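Local coordinates for glutamine aminotransferase class-II domain protein (Ruegeria pomeroyi, PDB 3MDN) that probably acts as a class-II glutamine amidotransferase, hydrolysing glutamine to supply ammonia to an acceptor that is not established, at residues C110-G115 and S188-D193. Numbering follows the deposited sequence.
Sequences CFMHNG and SAAFSD
Cys110 and Ser192 form an antiparallel hydrogen-bonded pair, with Cys110 N and Ser192 O 3.1 Å apart and the return bond running from Ser192 N to Cys110 O. On the next pair, Phe111 with Phe191, the side chains lie side by side on the face turned to helix 144-154. Phe111 CD2 packs on Phe191 CB at 3.5 Å. The two rings meet obliquely, their planes 36° apart. Phe191 has CG between its N and carbonyl carbon (chi1 54°), which leads its ring away from strand 109-114 while CB stays against Phe111. The far end of the Phe111 ring reaches Ala189, with CZ 4.0 Å from its CB. The Phe149 ring of the helix meets that of Phe111, and Leu148 touches the same side chain. Tyr198 meets the ring of Phe191.

Strands 109-114 and 185-192 are neighbours in one of the two large antiparallel sheets of the chain. Helix 144-154 lies on the Phe111 and His113 face of this sheet. The second sheet, with strands 6-10 and 84-87, lies on the Met112 and Ala190 face. This layering is consistent with the αββα Ntn-hydrolase fold expected of the family. Met112, a selenomethionine, has an extended chain that puts CE 4.0 Å from Ala190 CB, with Trp6 beside both residues. The Met112 N-H bonds to Ala190 O at 2.9 Å, nearly in line with the carbonyl. His113 and Ala189 form a non-hydrogen-bonded pair, and the His113 CA-H points at Ser188 O. That same oxygen accepts the Asn114 N-H at 2.8 Å, almost straight at 173°. Ser188 N returns a bond to Asn114 O. Beside this pair of bonds, Ser188 OG presses against Asn114 CB at 3.1 Å. Ser188 OG is also hydrogen-bonded to Trp6 NE1.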
loop_
_atom_site.group_PDB
_atom_site.type_symbol
_atom_site.label_atom_id
_atom_site.label_comp_id
_atom_site.label_asym_id
_atom_site.label_seq_id
_atom_site.Cartn_x
_atom_site.Cartn_y
_atom_site.Cartn_z
ATOM N N CYS D 110 -18.368 -16.944 -0.119
ATOM C CA CYS D 110 -17.400 -16.138 0.612
ATOM C C CYS D 110 -17.566 -16.430 2.067
ATOM O O CYS D 110 -18.573 -17.009 2.459
ATOM C CB CYS D 110 -17.559 -14.640 0.337
ATOM S SG CYS D 110 -19.189 -13.963 0.685
ATOM N N PHE D 111 -16.603 -16.020 2.878
ATOM C CA PHE D 111 -16.485 -16.574 4.217
ATOM C C PHE D 111 -15.567 -15.700 5.056
ATOM O O PHE D 111 -14.560 -15.214 4.570
ATOM C CB PHE D 111 -15.893 -17.986 4.066
ATOM C CG PHE D 111 -15.715 -18.739 5.359
ATOM C CD1 PHE D 111 -14.576 -18.561 6.129
ATOM C CD2 PHE D 111 -16.670 -19.655 5.773
ATOM C CE1 PHE D 111 -14.404 -19.260 7.304
ATOM C CE2 PHE D 111 -16.514 -20.369 6.948
ATOM C CZ PHE D 111 -15.379 -20.166 7.720
HETATM N N MSE D 112 -15.936 -15.475 6.299
HETATM C CA MSE D 112 -15.060 -14.812 7.266
HETATM C C MSE D 112 -15.259 -15.399 8.672
HETATM O O MSE D 112 -16.317 -15.956 8.980
HETATM C CB MSE D 112 -15.259 -13.299 7.261
HETATM C CG MSE D 112 -16.641 -12.829 7.553
HETATM SE SE MSE D 112 -16.685 -10.879 7.453
HETATM C CE MSE D 112 -18.619 -10.739 7.838
ATOM N N HIS D 113 -14.222 -15.293 9.493
ATOM C CA HIS D 113 -14.125 -16.043 10.712
ATOM C C HIS D 113 -13.401 -15.172 11.739
ATOM O O HIS D 113 -12.418 -14.527 11.438
ATOM C CB HIS D 113 -13.366 -17.363 10.440
ATOM C CG HIS D 113 -12.684 -17.956 11.643
ATOM N ND1 HIS D 113 -13.369 -18.584 12.661
ATOM C CD2 HIS D 113 -11.370 -18.049 11.964
ATOM C CE1 HIS D 113 -12.513 -19.016 13.573
ATOM N NE2 HIS D 113 -11.292 -18.706 13.171
ATOM N N ASN D 114 -13.950 -15.158 12.936
ATOM C CA ASN D 114 -13.384 -14.553 14.117
ATOM C C ASN D 114 -13.080 -15.731 15.073
ATOM O O ASN D 114 -13.952 -16.598 15.309
ATOM C CB ASN D 114 -14.462 -13.610 14.706
ATOM C CG ASN D 114 -13.915 -12.604 15.676
ATOM O OD1 ASN D 114 -14.656 -11.735 16.154
ATOM N ND2 ASN D 114 -12.631 -12.698 15.994
ATOM N N GLY D 115 -11.849 -15.778 15.580
ATOM C CA GLY D 115 -11.438 -16.741 16.610
ATOM C C GLY D 115 -10.091 -17.384 16.248
ATOM O O GLY D 115 -9.256 -16.768 15.594
ATOM N N SER D 188 -16.592 -17.845 15.405
ATOM C CA SER D 188 -17.792 -17.214 14.940
ATOM C C SER D 188 -17.449 -16.983 13.488
ATOM O O SER D 188 -16.314 -16.579 13.149
ATOM C CB SER D 188 -18.055 -15.896 15.673
ATOM O OG SER D 188 -17.323 -14.890 15.010
ATOM N N ALA D 189 -18.372 -17.315 12.600
ATOM C CA ALA D 189 -18.107 -17.172 11.166
ATOM C C ALA D 189 -19.375 -16.698 10.482
ATOM O O ALA D 189 -20.490 -17.017 10.946
ATOM C CB ALA D 189 -17.700 -18.512 10.584
ATOM N N ALA D 190 -19.208 -15.947 9.392
ATOM C CA ALA D 190 -20.315 -15.608 8.476
ATOM C C ALA D 190 -19.918 -16.022 7.093
ATOM O O ALA D 190 -18.729 -15.976 6.740
ATOM C CB ALA D 190 -20.629 -14.107 8.502
ATOM N N PHE D 191 -20.881 -16.462 6.301
ATOM C CA PHE D 191 -20.575 -17.018 4.994
ATOM C C PHE D 191 -21.836 -17.038 4.115
ATOM O O PHE D 191 -22.927 -17.014 4.636
ATOM C CB PHE D 191 -19.865 -18.388 5.076
ATOM C CG PHE D 191 -20.590 -19.432 5.893
ATOM C CD1 PHE D 191 -20.528 -19.431 7.284
ATOM C CD2 PHE D 191 -21.314 -20.442 5.270
ATOM C CE1 PHE D 191 -21.211 -20.396 8.028
ATOM C CE2 PHE D 191 -21.991 -21.410 6.010
ATOM C CZ PHE D 191 -21.923 -21.408 7.374
ATOM N N SER D 192 -21.663 -17.013 2.788
ATOM C CA SER D 192 -22.790 -16.855 1.838
ATOM C C SER D 192 -22.509 -17.524 0.520
ATOM O O SER D 192 -21.337 -17.658 0.102
ATOM C CB SER D 192 -23.054 -15.367 1.549
ATOM O OG SER D 192 -24.233 -15.172 0.756
ATOM N N ASP D 193 -23.574 -17.896 -0.178
ATOM C CA ASP D 193 -23.445 -18.383 -1.554
ATOM C C ASP D 193 -23.997 -17.336 -2.485
ATOM O O ASP D 193 -24.178 -17.592 -3.656
ATOM C CB ASP D 193 -24.194 -19.710 -1.759
ATOM C CG ASP D 193 -25.658 -19.640 -1.304
ATOM O OD1 ASP D 193 -26.149 -18.524 -0.985
ATOM O OD2 ASP D 193 -26.318 -20.701 -1.247
#